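PDB 2VXG: enhancer of mRNA-decapping protein 4 homolog from Drosophila melanogaster, which takes part in mRNA degradation, where it seems to act in decapping, and is required for silencing a subset of endogenous miRNA targets. Local coordinates for residues Q110-S115 / S119-V124; Q62-D67 / R77-A82; K18-A23 / E33-H38; V56-I61 / P98-E103. All blocks are in the same frame, centred on the assembly; numbering follows the deposited sequence.

Interaction 1 (Q110-S115 / S119-V124); sequences QFIKNS and SQFSNV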
# COMPACT_ATOMS: atom_id res chain seq x y z
N GLN A 110 -14.54 -6.79 -4.16
CA GLN A 110 -14.72 -6.76 -5.63
C GLN A 110 -13.65 -7.59 -6.33
O GLN A 110 -13.95 -8.31 -7.27
CB GLN A 110 -14.78 -5.32 -6.14
CG GLN A 110 -16.00 -4.59 -5.56
CD GLN A 110 -17.31 -5.24 -5.97
OE1 GLN A 110 -17.60 -5.36 -7.17
NE2 GLN A 110 -18.11 -5.67 -5.00
N PHE A 111 -12.43 -7.51 -5.83
CA PHE A 111 -11.35 -8.34 -6.34
C PHE A 111 -11.60 -9.84 -6.20
O PHE A 111 -11.40 -10.61 -7.15
CB PHE A 111 -10.05 -8.01 -5.61
CG PHE A 111 -8.94 -8.97 -5.93
CD1 PHE A 111 -8.25 -8.85 -7.12
CD2 PHE A 111 -8.56 -9.95 -5.02
CE1 PHE A 111 -7.18 -9.69 -7.40
CE2 PHE A 111 -7.51 -10.83 -5.31
CZ PHE A 111 -6.82 -10.68 -6.53
N ILE A 112 -12.04 -10.28 -5.03
CA ILE A 112 -12.28 -11.72 -4.88
C ILE A 112 -13.45 -12.21 -5.74
O ILE A 112 -13.49 -13.36 -6.10
CB ILE A 112 -12.45 -12.18 -3.42
CG1 ILE A 112 -13.62 -11.51 -2.72
CG2 ILE A 112 -11.11 -11.98 -2.59
CD1 ILE A 112 -13.99 -12.20 -1.41
N LYS A 113 -14.43 -11.36 -6.02
CA LYS A 113 -15.49 -11.72 -6.95
C LYS A 113 -15.01 -11.70 -8.41
O LYS A 113 -15.34 -12.60 -9.16
CB LYS A 113 -16.70 -10.81 -6.75
CG LYS A 113 -17.34 -10.96 -5.35
CD LYS A 113 -18.41 -9.91 -5.15
CE LYS A 113 -19.03 -9.99 -3.74
NZ LYS A 113 -20.00 -11.13 -3.60
N ASN A 114 -14.19 -10.71 -8.78
CA ASN A 114 -13.69 -10.55 -10.14
C ASN A 114 -12.63 -11.58 -10.54
O ASN A 114 -12.48 -11.89 -11.72
CB ASN A 114 -13.06 -9.16 -10.38
CG ASN A 114 -14.06 -8.01 -10.38
OD1 ASN A 114 -15.23 -8.19 -10.56
ND2 ASN A 114 -13.55 -6.80 -10.16
N SER A 115 -11.86 -12.05 -9.56
CA SER A 115 -10.63 -12.80 -9.83
C SER A 115 -10.49 -14.03 -8.96
O SER A 115 -9.47 -14.17 -8.24
CB SER A 115 -9.43 -11.89 -9.59
OG SER A 115 -9.51 -10.74 -10.40
N SER A 119 -3.91 -15.74 -8.01
CA SER A 119 -2.92 -16.26 -7.06
C SER A 119 -3.05 -15.68 -5.64
O SER A 119 -2.75 -16.35 -4.65
CB SER A 119 -1.52 -15.95 -7.60
OG SER A 119 -0.53 -16.47 -6.75
N GLN A 120 -3.47 -14.42 -5.56
CA GLN A 120 -3.62 -13.76 -4.27
C GLN A 120 -5.02 -13.90 -3.65
O GLN A 120 -5.31 -13.25 -2.66
CB GLN A 120 -3.24 -12.29 -4.44
CG GLN A 120 -1.82 -12.10 -5.00
CD GLN A 120 -0.76 -12.77 -4.15
OE1 GLN A 120 -0.19 -13.79 -4.54
NE2 GLN A 120 -0.50 -12.21 -2.98
N PHE A 121 -5.87 -14.77 -4.20
CA PHE A 121 -7.28 -14.90 -3.74
C PHE A 121 -7.41 -15.10 -2.21
O PHE A 121 -8.08 -14.32 -1.54
CB PHE A 121 -7.98 -16.03 -4.50
CG PHE A 121 -9.42 -16.26 -4.12
CD1 PHE A 121 -10.43 -15.46 -4.65
CD2 PHE A 121 -9.79 -17.34 -3.32
CE1 PHE A 121 -11.76 -15.69 -4.33
CE2 PHE A 121 -11.13 -17.57 -3.01
CZ PHE A 121 -12.12 -16.74 -3.54
N SER A 122 -6.76 -16.13 -1.67
CA SER A 122 -6.91 -16.49 -0.25
C SER A 122 -6.17 -15.48 0.62
O SER A 122 -6.62 -15.16 1.71
CB SER A 122 -6.46 -17.93 0.03
OG SER A 122 -7.32 -18.82 -0.65
N ASN A 123 -5.08 -14.95 0.10
CA ASN A 123 -4.33 -13.90 0.78
C ASN A 123 -5.20 -12.65 0.99
O ASN A 123 -5.21 -12.06 2.07
CB ASN A 123 -3.06 -13.56 -0.01
CG ASN A 123 -2.15 -14.76 -0.19
OD1 ASN A 123 -1.28 -15.01 0.63
ND2 ASN A 123 -2.43 -15.57 -1.23
N VAL A 124 -5.96 -12.27 -0.04
CA VAL A 124 -6.87 -11.14 0.08
C VAL A 124 -8.03 -11.50 1.04
O VAL A 124 -8.45 -10.65 1.86
CB VAL A 124 -7.36 -10.67 -1.28
CG1 VAL A 124 -8.52 -9.67 -1.17
CG2 VAL A 124 -6.20 -10.06 -2.09
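Phe111 O accepts the backbone N of Ser115 at 2.8 Å, closing the last turn of helix 91-114 just as both residues come against 119-124. The contact itself is apolar. The Val124 and Phe111 side chains meet at a slant, Val124 CG2 lying 3.6 Å from Phe111 CE2, while the other branch, Val124 CG1, comes within 3.7 Å of Ile112 CG2, and the valine thus bridges two neighbouring side chains. Phe111 presents its ring because CG stands opposite the backbone N (chi1 171°). Phe121 answers from the other helix: its CE1 reaches Ile112 CB at 3.7 Å and lies 3.4 Å from Ile112 O, with that oxygen in the plane of the ring at its edge. Met68 also touches Phe111 and Val124, and His71 meets the Phe111 ring edge-to-face. A serine at Phe111 would probably leave Val124 CG2 without its partner and open a gap beside His71. Gln120 is the N-cap of helix 121-134, and its backbone O accepts Val124 N. With 110-115 ending one helix, 119-124 starting the next and three residues joining them, the chain doubles back, the arrangement of an alpha-alpha hairpin.

Interaction 2 (Q62-D67 / R77-A82); sequences QQISAD and RYLNEA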
# COMPACT_ATOMS: atom_id res chain seq x y z
N GLN A 62 -4.59 2.70 -0.14
CA GLN A 62 -5.57 3.22 -1.02
C GLN A 62 -5.27 2.97 -2.51
O GLN A 62 -6.06 2.42 -3.23
CB GLN A 62 -5.79 4.68 -0.67
CG GLN A 62 -6.93 5.31 -1.32
CD GLN A 62 -6.61 5.86 -2.68
OE1 GLN A 62 -5.68 6.63 -2.84
NE2 GLN A 62 -7.38 5.50 -3.66
N GLN A 63 -4.08 3.32 -2.91
CA GLN A 63 -3.67 3.31 -4.30
C GLN A 63 -3.50 1.89 -4.88
O GLN A 63 -3.93 1.63 -6.00
CB GLN A 63 -2.40 4.13 -4.50
CG GLN A 63 -2.68 5.62 -4.24
CD GLN A 63 -1.75 6.54 -4.95
OE1 GLN A 63 -1.07 6.17 -5.89
NE2 GLN A 63 -1.69 7.78 -4.47
N ILE A 64 -2.89 1.01 -4.10
CA ILE A 64 -2.69 -0.38 -4.50
C ILE A 64 -4.08 -1.04 -4.69
O ILE A 64 -4.31 -1.76 -5.68
CB ILE A 64 -1.83 -1.17 -3.49
CG1 ILE A 64 -0.37 -0.68 -3.48
CG2 ILE A 64 -1.89 -2.70 -3.85
CD1 ILE A 64 0.48 -1.27 -2.35
N SER A 65 -4.98 -0.81 -3.73
CA SER A 65 -6.30 -1.45 -3.74
C SER A 65 -7.32 -0.78 -4.66
O SER A 65 -8.37 -1.39 -4.98
CB SER A 65 -6.90 -1.58 -2.36
OG SER A 65 -7.35 -0.36 -1.80
N ALA A 66 -7.07 0.47 -5.03
CA ALA A 66 -7.97 1.20 -5.95
C ALA A 66 -8.07 0.49 -7.30
O ALA A 66 -9.05 0.66 -8.03
CB ALA A 66 -7.48 2.65 -6.16
N ASP A 67 -7.01 -0.22 -7.66
CA ASP A 67 -6.98 -0.92 -8.91
C ASP A 67 -6.26 -2.22 -8.77
O ASP A 67 -5.04 -2.28 -8.94
CB ASP A 67 -6.33 -0.06 -10.00
CG ASP A 67 -6.24 -0.78 -11.31
OD1 ASP A 67 -7.03 -1.72 -11.55
OD2 ASP A 67 -5.37 -0.38 -12.13
N ARG A 77 1.88 -8.12 -0.72
CA ARG A 77 2.80 -8.13 0.40
C ARG A 77 2.93 -6.73 0.99
O ARG A 77 2.94 -6.58 2.22
CB ARG A 77 4.14 -8.72 -0.05
CG ARG A 77 5.07 -9.06 1.07
CD ARG A 77 6.08 -7.96 1.35
NE ARG A 77 6.98 -7.76 0.21
CZ ARG A 77 8.27 -7.45 0.30
NH1 ARG A 77 8.86 -7.32 1.49
NH2 ARG A 77 8.97 -7.29 -0.83
N TYR A 78 3.01 -5.69 0.14
CA TYR A 78 2.90 -4.30 0.65
C TYR A 78 1.58 -3.96 1.29
O TYR A 78 1.57 -3.21 2.26
CB TYR A 78 3.26 -3.24 -0.40
CG TYR A 78 4.76 -2.99 -0.39
CD1 TYR A 78 5.31 -1.85 0.21
CD2 TYR A 78 5.63 -3.94 -0.92
CE1 TYR A 78 6.70 -1.65 0.24
CE2 TYR A 78 7.01 -3.76 -0.89
CZ TYR A 78 7.54 -2.62 -0.30
OH TYR A 78 8.92 -2.44 -0.27
N LEU A 79 0.47 -4.47 0.76
CA LEU A 79 -0.83 -4.25 1.41
C LEU A 79 -0.79 -4.88 2.79
O LEU A 79 -1.23 -4.26 3.75
CB LEU A 79 -1.97 -4.91 0.66
CG LEU A 79 -2.47 -4.22 -0.58
CD1 LEU A 79 -3.70 -5.02 -1.04
CD2 LEU A 79 -2.74 -2.74 -0.31
N ASN A 80 -0.30 -6.11 2.85
CA ASN A 80 -0.07 -6.81 4.13
C ASN A 80 0.76 -5.99 5.12
O ASN A 80 0.32 -5.75 6.24
CB ASN A 80 0.63 -8.15 3.91
CG ASN A 80 -0.29 -9.23 3.28
OD1 ASN A 80 -1.51 -9.07 3.23
ND2 ASN A 80 0.32 -10.32 2.79
N GLU A 81 1.97 -5.60 4.71
CA GLU A 81 2.89 -4.87 5.60
C GLU A 81 2.37 -3.51 5.95
O GLU A 81 2.46 -3.12 7.10
CB GLU A 81 4.27 -4.71 5.01
CG GLU A 81 5.00 -5.99 4.77
CD GLU A 81 5.57 -6.67 5.98
OE1 GLU A 81 5.51 -6.17 7.14
OE2 GLU A 81 6.12 -7.77 5.73
N ALA A 82 1.77 -2.80 4.99
CA ALA A 82 1.25 -1.48 5.29
C ALA A 82 0.14 -1.56 6.32
O ALA A 82 0.09 -0.76 7.26
CB ALA A 82 0.81 -0.73 4.02
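Ile64 and Leu79 form the meeting point of two consecutive helices, 54-66 and 73-85, in the buried centre of this all-helical domain. The two side chains pass alongside each other in opposite directions. Ile64 CG2 sits 3.6 Å from Leu79 CD2, and the same methyl is 3.7 Å from Leu79 CG, so one branch of the isoleucine meets the fork of the leucine. Ile64 CB also lies 3.7 Å from Leu79 CD2. The torsion explains the choice of branch: with Ile64 CG1 beside the backbone N (chi1 -69°), CG2 is left anti to it. The longer arm of Ile64 reaches on past Leu79, with Ile64 CD1 3.9 Å from Tyr78 CB.

This is an alpha-alpha pair of consecutive helices, in a family placed in the TPR clan, and its backbones come nearest at Ile64 and Leu79, whose CA atoms are 7.3 Å apart. Only the root of Tyr78 belongs to the contact. Its ring leads away to meet Phe45, and Tyr78 OH is hydrogen-bonded to Ser41 OG, which gives the buried tyrosine a fixed polar end. His71, in the connection between the helices, touches both Ile64 and Leu79.

Interaction 3 (K18-A23 / E33-H38); sequences KAFHQA and EFTLRH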
# COMPACT_ATOMS: atom_id res chain seq x y z
N LYS A 18 9.96 10.92 1.28
CA LYS A 18 9.98 11.84 0.14
C LYS A 18 9.85 11.10 -1.20
O LYS A 18 9.21 11.60 -2.08
CB LYS A 18 11.21 12.77 0.12
CG LYS A 18 11.31 13.74 1.31
CD LYS A 18 12.42 14.74 1.13
CE LYS A 18 12.70 15.55 2.42
NZ LYS A 18 13.47 16.82 2.11
N ALA A 19 10.50 9.94 -1.34
CA ALA A 19 10.40 9.11 -2.54
C ALA A 19 8.94 8.68 -2.71
O ALA A 19 8.38 8.78 -3.81
CB ALA A 19 11.30 7.92 -2.45
N PHE A 20 8.31 8.28 -1.61
CA PHE A 20 6.92 7.82 -1.69
C PHE A 20 5.95 8.95 -1.92
O PHE A 20 4.96 8.74 -2.60
CB PHE A 20 6.53 6.97 -0.47
CG PHE A 20 6.90 5.51 -0.61
CD1 PHE A 20 8.21 5.12 -0.50
CD2 PHE A 20 5.92 4.53 -0.90
CE1 PHE A 20 8.60 3.79 -0.62
CE2 PHE A 20 6.28 3.17 -1.03
CZ PHE A 20 7.64 2.81 -0.90
N HIS A 21 6.22 10.14 -1.37
CA HIS A 21 5.39 11.32 -1.67
C HIS A 21 5.35 11.52 -3.16
O HIS A 21 4.27 11.70 -3.71
CB HIS A 21 5.93 12.64 -1.03
CG HIS A 21 5.87 12.68 0.47
ND1 HIS A 21 6.67 13.52 1.23
CD2 HIS A 21 5.19 11.92 1.36
CE1 HIS A 21 6.44 13.31 2.51
NE2 HIS A 21 5.52 12.36 2.63
N GLN A 22 6.51 11.45 -3.81
CA GLN A 22 6.61 11.69 -5.23
C GLN A 22 5.86 10.60 -5.96
O GLN A 22 5.03 10.90 -6.82
CB GLN A 22 8.07 11.69 -5.71
CG GLN A 22 8.27 11.87 -7.22
CD GLN A 22 7.76 13.20 -7.79
OE1 GLN A 22 6.65 13.26 -8.34
NE2 GLN A 22 8.56 14.26 -7.69
N ALA A 23 6.11 9.35 -5.59
CA ALA A 23 5.44 8.26 -6.27
C ALA A 23 3.89 8.37 -6.14
O ALA A 23 3.14 8.22 -7.13
CB ALA A 23 5.94 6.95 -5.76
N GLU A 33 4.50 1.05 -8.20
CA GLU A 33 5.11 -0.29 -8.33
C GLU A 33 6.60 -0.27 -8.58
O GLU A 33 7.33 -0.98 -7.90
CB GLU A 33 4.41 -1.13 -9.37
CG GLU A 33 3.02 -1.45 -9.00
CD GLU A 33 2.31 -2.30 -10.05
OE1 GLU A 33 2.92 -3.32 -10.48
OE2 GLU A 33 1.14 -1.95 -10.42
N PHE A 34 7.06 0.59 -9.50
CA PHE A 34 8.50 0.89 -9.69
C PHE A 34 9.18 1.25 -8.37
O PHE A 34 10.26 0.73 -8.03
CB PHE A 34 8.65 2.06 -10.72
CG PHE A 34 10.05 2.69 -10.79
CD1 PHE A 34 11.01 2.19 -11.67
CD2 PHE A 34 10.36 3.80 -10.03
CE1 PHE A 34 12.27 2.76 -11.77
CE2 PHE A 34 11.59 4.38 -10.10
CZ PHE A 34 12.56 3.87 -10.98
N THR A 35 8.54 2.14 -7.61
CA THR A 35 9.07 2.54 -6.31
C THR A 35 9.18 1.32 -5.39
O THR A 35 10.23 1.12 -4.80
CB THR A 35 8.22 3.66 -5.67
OG1 THR A 35 8.05 4.71 -6.63
CG2 THR A 35 8.84 4.23 -4.40
N LEU A 36 8.12 0.51 -5.31
CA LEU A 36 8.11 -0.68 -4.39
C LEU A 36 9.19 -1.68 -4.79
O LEU A 36 9.91 -2.21 -3.96
CB LEU A 36 6.76 -1.37 -4.38
CG LEU A 36 5.52 -0.62 -3.89
CD1 LEU A 36 4.30 -1.50 -4.10
CD2 LEU A 36 5.64 -0.21 -2.48
N ARG A 37 9.31 -1.87 -6.10
CA ARG A 37 10.39 -2.65 -6.71
C ARG A 37 11.81 -2.19 -6.33
O ARG A 37 12.67 -3.02 -6.18
CB ARG A 37 10.13 -2.70 -8.22
CG ARG A 37 11.20 -3.21 -9.13
CD ARG A 37 10.87 -2.77 -10.59
NE ARG A 37 9.45 -2.95 -10.85
CZ ARG A 37 8.68 -2.18 -11.63
NH1 ARG A 37 9.15 -1.14 -12.30
NH2 ARG A 37 7.39 -2.48 -11.74
N HIS A 38 12.05 -0.89 -6.09
CA HIS A 38 13.37 -0.41 -5.68
C HIS A 38 13.54 -0.07 -4.23
O HIS A 38 14.57 0.49 -3.87
CB HIS A 38 13.75 0.87 -6.45
CG HIS A 38 14.03 0.62 -7.88
ND1 HIS A 38 13.04 0.57 -8.83
CD2 HIS A 38 15.18 0.33 -8.52
CE1 HIS A 38 13.57 0.29 -10.00
NE2 HIS A 38 14.87 0.13 -9.84
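Ala23 and Thr35 make the tight end of this contact: Ala23 CB lies 3.2 Å from Thr35 OG1, and their CA atoms, 6.8 Å apart, are the nearest across the segments. Thr35 uses both of its branches. OG1 is hydrogen-bonded to Leu31 O one turn earlier in its own helix, so the buried hydroxyl is satisfied even though its neighbour across the contact is a methyl. Thr35 CG2, anti to the backbone N, is directed over one face of the Phe20 ring, 4.0 Å from the centroid and 17° from the normal, a CH-pi contact. Leu36 comes to the same ring from another side, Leu36 CD2 lying at the edge, 3.7 Å from Phe20 CE2. The ring thus has a methyl over a face and another at its rim, and an alanine in place of Phe20 would probably take away the face under Thr35 CG2 and one of the partners of Leu36 CD2, opening a gap between the helices. Away from this seam the packing is looser: Lys18 and Arg37, on the far flanks of their helices, and His38 are exposed and do not bridge the segments; His38 instead bonds from ND1 to Phe34 O at 2.9 Å, nearly straight at 167°, within 33-38. The short helical axes approach to 10.1 Å at 157°, close to antiparallel, as in a helical hairpin. Around this pair, helix 2-13 reaches Ala19 through Leu11, helix 54-66 lends Val56 and Leu60 to Phe20, and helix 73-85 meets Leu36 with Leu74 and Tyr78.

Interaction 4 (V56-I61 / P98-E103); sequences VLLSLI and PKVLTE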
# COMPACT_ATOMS: atom_id res chain seq x y z
N VAL A 56 1.63 8.02 4.42
CA VAL A 56 2.16 7.31 3.26
C VAL A 56 1.59 5.89 3.26
O VAL A 56 1.17 5.39 2.24
CB VAL A 56 3.70 7.27 3.25
CG1 VAL A 56 4.22 6.18 2.32
CG2 VAL A 56 4.31 8.69 2.90
N LEU A 57 1.57 5.26 4.41
CA LEU A 57 1.02 3.90 4.49
C LEU A 57 -0.43 3.86 4.04
O LEU A 57 -0.79 2.97 3.25
CB LEU A 57 1.15 3.35 5.92
CG LEU A 57 2.55 3.05 6.41
CD1 LEU A 57 2.55 2.81 7.88
CD2 LEU A 57 3.13 1.87 5.67
N LEU A 58 -1.27 4.80 4.52
CA LEU A 58 -2.73 4.82 4.20
C LEU A 58 -3.00 5.14 2.72
O LEU A 58 -3.92 4.61 2.11
CB LEU A 58 -3.49 5.78 5.09
CG LEU A 58 -3.64 5.37 6.57
CD1 LEU A 58 -4.22 6.46 7.49
CD2 LEU A 58 -4.39 4.03 6.75
N SER A 59 -2.21 6.02 2.16
CA SER A 59 -2.24 6.33 0.70
C SER A 59 -1.82 5.13 -0.18
O SER A 59 -2.45 4.84 -1.18
CB SER A 59 -1.34 7.53 0.42
OG SER A 59 -1.28 7.87 -0.97
N LEU A 60 -0.75 4.46 0.21
CA LEU A 60 -0.27 3.26 -0.47
C LEU A 60 -1.37 2.20 -0.44
O LEU A 60 -1.71 1.62 -1.48
CB LEU A 60 1.02 2.77 0.19
CG LEU A 60 1.82 1.60 -0.36
CD1 LEU A 60 2.21 2.00 -1.81
CD2 LEU A 60 3.07 1.32 0.52
N ILE A 61 -1.99 2.02 0.73
CA ILE A 61 -3.11 1.07 0.86
C ILE A 61 -4.25 1.44 -0.12
O ILE A 61 -4.78 0.56 -0.84
CB ILE A 61 -3.69 1.00 2.31
CG1 ILE A 61 -2.76 0.19 3.22
CG2 ILE A 61 -5.08 0.33 2.30
CD1 ILE A 61 -3.07 0.34 4.72
N PRO A 98 -10.34 4.33 9.57
CA PRO A 98 -11.68 3.73 9.32
C PRO A 98 -12.15 3.86 7.89
O PRO A 98 -12.60 2.87 7.30
CB PRO A 98 -12.59 4.50 10.28
CG PRO A 98 -11.67 4.77 11.44
CD PRO A 98 -10.35 5.12 10.82
N LYS A 99 -12.03 5.05 7.33
CA LYS A 99 -12.45 5.29 5.96
C LYS A 99 -11.59 4.54 4.98
O LYS A 99 -12.11 3.89 4.12
CB LYS A 99 -12.45 6.77 5.62
CG LYS A 99 -13.69 7.51 6.12
CD LYS A 99 -13.49 8.14 7.50
CE LYS A 99 -14.82 8.66 8.07
NZ LYS A 99 -15.09 8.14 9.46
N VAL A 100 -10.27 4.62 5.14
CA VAL A 100 -9.37 3.92 4.21
C VAL A 100 -9.58 2.42 4.27
O VAL A 100 -9.62 1.76 3.27
CB VAL A 100 -7.91 4.28 4.53
CG1 VAL A 100 -6.91 3.42 3.75
CG2 VAL A 100 -7.70 5.80 4.29
N LEU A 101 -9.78 1.86 5.47
CA LEU A 101 -9.96 0.41 5.54
C LEU A 101 -11.28 -0.09 5.01
O LEU A 101 -11.37 -1.22 4.51
CB LEU A 101 -9.76 -0.10 6.97
CG LEU A 101 -8.43 0.22 7.61
CD1 LEU A 101 -8.39 -0.27 9.05
CD2 LEU A 101 -7.31 -0.36 6.75
N THR A 102 -12.33 0.71 5.17
CA THR A 102 -13.65 0.40 4.64
C THR A 102 -13.61 0.30 3.10
O THR A 102 -14.23 -0.59 2.49
CB THR A 102 -14.66 1.48 5.10
OG1 THR A 102 -14.82 1.40 6.52
CG2 THR A 102 -16.00 1.30 4.44
N GLU A 103 -12.90 1.23 2.47
CA GLU A 103 -12.73 1.22 1.03
C GLU A 103 -11.78 0.10 0.56
O GLU A 103 -12.02 -0.52 -0.47
CB GLU A 103 -12.21 2.58 0.54
CG GLU A 103 -12.31 2.82 -0.97
CD GLU A 103 -13.75 2.73 -1.56
OE1 GLU A 103 -14.74 2.72 -0.82
OE2 GLU A 103 -13.89 2.70 -2.82
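The backbones of 56-61 and 98-103, both helical, come nearest at Leu58 and Val100, whose CA atoms are 6.7 Å apart. Val100 does nearly all the touching from its side with one methyl. CG1, set opposite the backbone N (chi1 171°), faces Leu58 and Ile61, which lie three residues apart on the other helix. Val100 CG1 lies 3.6 Å from Leu58 O. Val100 CG1 is also 4.0 Å from Leu58 CD2 and 3.9 Å from Ile61 CG2. The valine therefore packs partly against backbone and partly against two apolar branches that cross it at a slant. Ile61 also leans on Ala82 of helix 73-85, and Leu101, next to Val100, also touches Ile131 and Tyr134 of helix 121-134.

Pro98 lies where helix 91-114 is kinked, the N atoms of Pro98 and Lys99 having no bond to the turn before. Pro98 O accepts Thr102 N at 3.0 Å and Thr102 OG1 at 2.8 Å, from opposite faces of the carbonyl plane. Thr102 is a known phosphorylation site, unmodified here; a phosphate on OG1 would remove the proton donated to Pro98 O and would probably break this second bond. The arrangement is that of a long, kinked helix laid against a central helix whose Leu58 and Ile61 are buried, with a valine, a leucine and an isoleucine filling this seam in an all-alpha domain.

In the fold
Along the chain interaction 3 comes first, joining helices 16-25 and 29-38. Interaction 2 follows, lying within the span that interaction 4 closes, and interaction 1 comes last. Interactions 2 and 4 share helix 54-66 and their centres are about 8 Å apart. Interaction 3 touches both, through Leu36 against Tyr78 and Phe20 against Val56. Interactions 1 and 4 share helix 91-114, yet their centres are about 18 Å apart and they do not touch. Interactions 1 and 3 lie on opposite sides of the chain's centre, their centres about 25 Å apart. Helix 54-66 thus joins the 16-25/29-38 pair to helices 73-85 and 91-114 in this C-terminal domain of Ge-1, a region with conserved features required for P-body localization.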